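Local coordinates for protein phosphoglycerate kinase (Coxiella burnetii, PDB 4NG4) that catalyses the reversible transfer of a phosphoryl group between ATP and 3-phosphoglycerate in glycolysis, at residues 342-356 / 368-382. Sequence-based numbering, arbitrary orientation.
Sequences AQAVAKSTAYSIVGG and LTDQMSYVSTAGGAF. With ADP (adenosine-5'-diphosphate), chain E.
CG of M372 stands anti to its carbonyl carbon (chi1 -54°), and the chain then bends at chi2 and chi3, which brings the sulfur against both V345 and V354: its SD lies 3.5 Å from V345 CG1 and 3.7 Å from V354 CG1, and the side chain crosses each valine at about a right angle. Its CE continues toward the backbone of A342 and A346, so one side chain links helix 336-347 to the sheet, while L368 CD1 packs on A342 CB beside it. At S352 the hydroxyl sits between the backbone N and the carbonyl carbon (chi1 52°), where OG accepts a fairly straight bond from S373 N at 3.0 Å. S373 OG returns the grip, taking the N-H of S352 at 2.7 Å, and S373 CB rests over one face of the Y351 ring. From here on the strands pair in parallel, I353 beside Y374 and V354 beside V375: V354 N donates almost head-on to Y374 O (C=O...N angle 173°), and S376 N to V354 O at 2.9 Å. Next along the chain, G355 CA lies over one face of the F382 ring, a CH-pi contact 3.9 Å from its centroid. Helix 176-190 packs on the sheet face bearing Y374, whose hydroxyl bonds E181. The turn after strand 351-354 brings G356 to the ADP beta-phosphate. Helix 357-365 links the parallel strands 351-354 and 374-375, the latter outermost within the chain, in a beta-alpha-beta crossover of phosphoglycerate kinase's nucleotide domain.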
loop_
_atom_site.group_PDB
_atom_site.type_symbol
_atom_site.label_atom_id
_atom_site.label_comp_id
_atom_site.label_asym_id
_atom_site.label_seq_id
_atom_site.Cartn_x
_atom_site.Cartn_y
_atom_site.Cartn_z
ATOM N N ALA A 342 10.739 13.971 5.507
ATOM C CA ALA A 342 11.284 12.853 4.744
ATOM C C ALA A 342 12.747 12.634 5.112
ATOM O O ALA A 342 13.161 11.513 5.391
ATOM C CB ALA A 342 11.139 13.111 3.261
ATOM N N GLN A 343 13.511 13.722 5.151
ATOM C CA GLN A 343 14.927 13.679 5.500
ATOM C C GLN A 343 15.138 13.148 6.916
ATOM O O GLN A 343 16.073 12.372 7.148
ATOM C CB GLN A 343 15.560 15.061 5.336
ATOM C CG GLN A 343 15.604 15.520 3.879
ATOM C CD GLN A 343 16.184 16.920 3.692
ATOM O OE1 GLN A 343 16.037 17.781 4.559
ATOM N NE2 GLN A 343 16.833 17.154 2.547
ATOM N N ALA A 344 14.262 13.531 7.850
ATOM C CA ALA A 344 14.363 13.066 9.236
ATOM C C ALA A 344 14.208 11.540 9.339
ATOM O O ALA A 344 14.971 10.884 10.048
ATOM C CB ALA A 344 13.351 13.780 10.121
ATOM N N VAL A 345 13.247 10.981 8.607
ATOM C CA VAL A 345 13.046 9.528 8.578
ATOM C C VAL A 345 14.257 8.838 7.936
ATOM O O VAL A 345 14.694 7.777 8.394
ATOM C CB VAL A 345 11.766 9.140 7.800
ATOM C CG1 VAL A 345 11.526 7.628 7.836
ATOM C CG2 VAL A 345 10.552 9.872 8.372
ATOM N N ALA A 346 14.802 9.448 6.886
ATOM C CA ALA A 346 15.996 8.914 6.230
ATOM C C ALA A 346 17.192 8.847 7.201
ATOM O O ALA A 346 17.647 7.744 7.548
ATOM C CB ALA A 346 16.346 9.742 4.992
ATOM N N LYS A 347 17.670 10.017 7.645
ATOM C CA LYS A 347 18.792 10.115 8.596
ATOM C C LYS A 347 18.565 9.218 9.812
ATOM O O LYS A 347 19.512 8.658 10.362
ATOM C CB LYS A 347 18.987 11.557 9.088
ATOM C CG LYS A 347 19.384 12.583 8.019
ATOM C CD LYS A 347 19.348 14.010 8.584
ATOM C CE LYS A 347 19.071 15.076 7.516
ATOM N NZ LYS A 347 18.514 16.344 8.090
ATOM N N SER A 348 17.300 9.086 10.210
ATOM C CA SER A 348 16.946 8.310 11.382
ATOM C C SER A 348 17.328 6.845 11.287
ATOM O O SER A 348 17.530 6.287 10.219
ATOM C CB SER A 348 15.455 8.423 11.695
ATOM O OG SER A 348 15.101 7.536 12.748
ATOM N N THR A 349 17.402 6.243 12.458
ATOM C CA THR A 349 17.944 4.915 12.657
ATOM C C THR A 349 16.827 3.898 12.874
ATOM O O THR A 349 17.070 2.703 12.955
ATOM C CB THR A 349 18.884 4.930 13.882
ATOM O OG1 THR A 349 19.531 3.677 13.993
ATOM C CG2 THR A 349 18.124 5.210 15.187
ATOM N N ALA A 350 15.598 4.398 12.974
ATOM C CA ALA A 350 14.426 3.555 13.124
ATOM C C ALA A 350 14.180 2.802 11.838
ATOM O O ALA A 350 14.596 3.240 10.770
ATOM C CB ALA A 350 13.220 4.395 13.470
ATOM N N TYR A 351 13.518 1.657 11.954
ATOM C CA TYR A 351 13.061 0.886 10.800
ATOM C C TYR A 351 11.856 1.609 10.199
ATOM O O TYR A 351 10.767 1.575 10.775
ATOM C CB TYR A 351 12.682 -0.538 11.230
ATOM C CG TYR A 351 12.230 -1.412 10.093
ATOM C CD1 TYR A 351 13.153 -2.048 9.281
ATOM C CD2 TYR A 351 10.882 -1.594 9.821
ATOM C CE1 TYR A 351 12.752 -2.850 8.225
ATOM C CE2 TYR A 351 10.467 -2.400 8.766
ATOM C CZ TYR A 351 11.411 -3.018 7.972
ATOM O OH TYR A 351 11.021 -3.814 6.920
ATOM N N SER A 352 12.059 2.274 9.062
ATOM C CA SER A 352 11.000 3.098 8.434
ATOM C C SER A 352 10.178 2.310 7.401
ATOM O O SER A 352 10.729 1.486 6.654
ATOM C CB SER A 352 11.602 4.358 7.787
ATOM O OG SER A 352 12.677 4.027 6.912
ATOM N N ILE A 353 8.864 2.559 7.388
ATOM C CA ILE A 353 7.935 1.900 6.466
ATOM C C ILE A 353 7.003 2.955 5.907
ATOM O O ILE A 353 6.262 3.574 6.665
ATOM C CB ILE A 353 7.059 0.854 7.170
ATOM C CG1 ILE A 353 7.888 -0.084 8.032
ATOM C CG2 ILE A 353 6.314 0.018 6.170
ATOM C CD1 ILE A 353 7.039 -0.947 8.926
ATOM N N VAL A 354 7.044 3.177 4.592
ATOM C CA VAL A 354 6.174 4.175 3.949
ATOM C C VAL A 354 5.294 3.541 2.894
ATOM O O VAL A 354 5.606 2.477 2.363
ATOM C CB VAL A 354 6.963 5.331 3.302
ATOM C CG1 VAL A 354 7.889 5.983 4.313
ATOM C CG2 VAL A 354 7.756 4.837 2.106
ATOM N N GLY A 355 4.193 4.215 2.599
ATOM C CA GLY A 355 3.228 3.756 1.609
ATOM C C GLY A 355 2.304 4.905 1.259
ATOM O O GLY A 355 2.266 5.905 1.980
ATOM N N GLY A 356 1.582 4.764 0.145
ATOM C CA GLY A 356 0.674 5.798 -0.352
ATOM C C GLY A 356 1.130 6.338 -1.693
ATOM O O GLY A 356 2.320 6.551 -1.913
ATOM N N LEU A 368 14.613 10.489 -2.196
ATOM C CA LEU A 368 14.900 9.824 -0.926
ATOM C C LEU A 368 14.341 8.393 -0.823
ATOM O O LEU A 368 14.473 7.757 0.228
ATOM C CB LEU A 368 14.349 10.674 0.221
ATOM C CG LEU A 368 15.166 11.918 0.542
ATOM C CD1 LEU A 368 14.385 12.814 1.466
ATOM C CD2 LEU A 368 16.512 11.547 1.148
ATOM N N THR A 369 13.751 7.887 -1.909
ATOM C CA THR A 369 13.072 6.583 -1.912
ATOM C C THR A 369 13.898 5.391 -1.365
ATOM O O THR A 369 13.425 4.639 -0.510
ATOM C CB THR A 369 12.558 6.243 -3.325
ATOM O OG1 THR A 369 11.539 7.174 -3.696
ATOM C CG2 THR A 369 11.979 4.848 -3.368
ATOM N N ASP A 370 15.124 5.214 -1.837
ATOM C CA ASP A 370 15.912 4.066 -1.382
ATOM C C ASP A 370 16.463 4.202 0.063
ATOM O O ASP A 370 17.124 3.282 0.555
ATOM C CB ASP A 370 17.023 3.700 -2.394
ATOM C CG ASP A 370 18.085 4.796 -2.572
ATOM O OD1 ASP A 370 18.154 5.756 -1.768
ATOM O OD2 ASP A 370 18.873 4.680 -3.539
ATOM N N GLN A 371 16.199 5.328 0.732
ATOM C CA GLN A 371 16.655 5.530 2.125
ATOM C C GLN A 371 15.629 5.092 3.183
ATOM O O GLN A 371 15.967 5.001 4.360
ATOM C CB GLN A 371 17.108 6.988 2.362
ATOM C CG GLN A 371 18.612 7.229 2.116
ATOM C CD GLN A 371 19.498 6.617 3.196
ATOM O OE1 GLN A 371 19.770 7.232 4.228
ATOM N NE2 GLN A 371 19.955 5.405 2.958
ATOM N N MET A 372 14.392 4.822 2.763
ATOM C CA MET A 372 13.381 4.222 3.637
ATOM C C MET A 372 13.617 2.729 3.653
ATOM O O MET A 372 13.983 2.157 2.631
ATOM C CB MET A 372 11.973 4.487 3.117
ATOM C CG MET A 372 11.647 5.939 2.882
ATOM S SD MET A 372 11.509 6.865 4.405
ATOM C CE MET A 372 12.449 8.314 3.952
ATOM N N SER A 373 13.403 2.088 4.796
ATOM C CA SER A 373 13.706 0.659 4.935
ATOM C C SER A 373 12.782 -0.170 4.047
ATOM O O SER A 373 13.205 -1.186 3.485
ATOM C CB SER A 373 13.572 0.199 6.389
ATOM O OG SER A 373 13.815 1.263 7.304
ATOM N N TYR A 374 11.523 0.258 3.922
ATOM C CA TYR A 374 10.561 -0.442 3.075
ATOM C C TYR A 374 9.583 0.520 2.432
ATOM O O TYR A 374 8.919 1.286 3.128
ATOM C CB TYR A 374 9.787 -1.490 3.881
ATOM C CG TYR A 374 9.039 -2.435 2.993
ATOM C CD1 TYR A 374 9.695 -3.493 2.377
ATOM C CD2 TYR A 374 7.682 -2.254 2.723
ATOM C CE1 TYR A 374 9.017 -4.363 1.531
ATOM C CE2 TYR A 374 6.992 -3.128 1.875
ATOM C CZ TYR A 374 7.669 -4.174 1.291
ATOM O OH TYR A 374 7.019 -5.042 0.457
ATOM N N VAL A 375 9.488 0.472 1.106
ATOM C CA VAL A 375 8.504 1.259 0.383
ATOM C C VAL A 375 7.433 0.332 -0.146
ATOM O O VAL A 375 7.736 -0.583 -0.902
ATOM C CB VAL A 375 9.137 1.989 -0.802
ATOM C CG1 VAL A 375 8.070 2.772 -1.566
ATOM C CG2 VAL A 375 10.265 2.903 -0.319
ATOM N N SER A 376 6.183 0.560 0.258
ATOM C CA SER A 376 5.051 -0.201 -0.280
ATOM C C SER A 376 4.500 0.465 -1.524
ATOM O O SER A 376 4.245 1.666 -1.531
ATOM C CB SER A 376 3.928 -0.329 0.747
ATOM O OG SER A 376 2.865 -1.093 0.198
ATOM N N THR A 377 4.302 -0.335 -2.567
ATOM C CA THR A 377 3.723 0.132 -3.818
ATOM C C THR A 377 2.274 -0.367 -3.948
ATOM O O THR A 377 1.656 -0.240 -5.001
ATOM C CB THR A 377 4.590 -0.331 -5.010
ATOM O OG1 THR A 377 4.774 -1.747 -4.937
ATOM C CG2 THR A 377 5.954 0.348 -4.987
ATOM N N ALA A 378 1.727 -0.875 -2.843
ATOM C CA ALA A 378 0.430 -1.563 -2.825
ATOM C C ALA A 378 -0.812 -0.649 -2.810
ATOM O O ALA A 378 -1.875 -1.050 -3.289
ATOM C CB ALA A 378 0.373 -2.520 -1.642
ATOM N N GLY A 379 -0.701 0.556 -2.263
ATOM C CA GLY A 379 -1.839 1.463 -2.228
ATOM C C GLY A 379 -2.918 1.054 -1.235
ATOM O O GLY A 379 -2.805 1.320 -0.041
ATOM N N GLY A 380 -3.974 0.410 -1.726
ATOM C CA GLY A 380 -5.147 0.095 -0.903
ATOM C C GLY A 380 -4.962 -1.036 0.093
ATOM O O GLY A 380 -5.435 -0.959 1.229
ATOM N N ALA A 381 -4.291 -2.099 -0.334
ATOM C CA ALA A 381 -4.047 -3.237 0.537
ATOM C C ALA A 381 -3.085 -2.830 1.630
ATOM O O ALA A 381 -3.219 -3.273 2.761
ATOM C CB ALA A 381 -3.504 -4.407 -0.239
ATOM N N PHE A 382 -2.127 -1.967 1.306
ATOM C CA PHE A 382 -1.232 -1.414 2.326
ATOM C C PHE A 382 -2.048 -0.749 3.431
ATOM O O PHE A 382 -1.856 -1.029 4.613
ATOM C CB PHE A 382 -0.259 -0.404 1.703
ATOM C CG PHE A 382 0.497 0.413 2.710
ATOM C CD1 PHE A 382 1.673 -0.069 3.271
ATOM C CD2 PHE A 382 0.036 1.662 3.096
ATOM C CE1 PHE A 382 2.372 0.684 4.211
ATOM C CE2 PHE A 382 0.719 2.420 4.034
ATOM C CZ PHE A 382 1.891 1.930 4.595
HETATM P PB ADP E . -1.119 9.406 0.179
HETATM O O1B ADP E . 0.364 9.678 0.119
HETATM O O2B ADP E . -1.744 9.189 -1.184
HETATM O O3B ADP E . -1.522 8.393 1.225
HETATM P PA ADP E . -3.284 11.173 0.831
HETATM O O1A ADP E . -4.038 10.440 -0.253
HETATM O O2A ADP E . -3.739 10.979 2.253
HETATM O O3A ADP E . -1.709 10.802 0.753
HETATM O "O5'" ADP E . -3.366 12.746 0.448
HETATM C "C5'" ADP E . -2.215 13.515 0.078
HETATM C "C4'" ADP E . -2.597 14.623 -0.894
HETATM O "O4'" ADP E . -3.330 15.636 -0.196
HETATM C "C3'" ADP E . -1.368 15.279 -1.529
HETATM O "O3'" ADP E . -1.400 15.152 -2.958
HETATM C "C2'" ADP E . -1.397 16.729 -1.060
HETATM O "O2'" ADP E . -1.143 17.665 -2.112
HETATM C "C1'" ADP E . -2.789 16.939 -0.463
HETATM N N9 ADP E . -2.736 17.803 0.762
HETATM C C8 ADP E . -2.060 17.546 1.908
HETATM N N7 ADP E . -2.231 18.560 2.796
HETATM C C5 ADP E . -3.028 19.488 2.229
HETATM C C6 ADP E . -3.607 20.799 2.617
HETATM N N6 ADP E . -3.364 21.354 3.831
HETATM N N1 ADP E . -4.397 21.426 1.708
HETATM C C2 ADP E . -4.668 20.917 0.483
HETATM N N3 ADP E . -4.171 19.735 0.070
HETATM C C4 ADP E . -3.361 18.987 0.880
#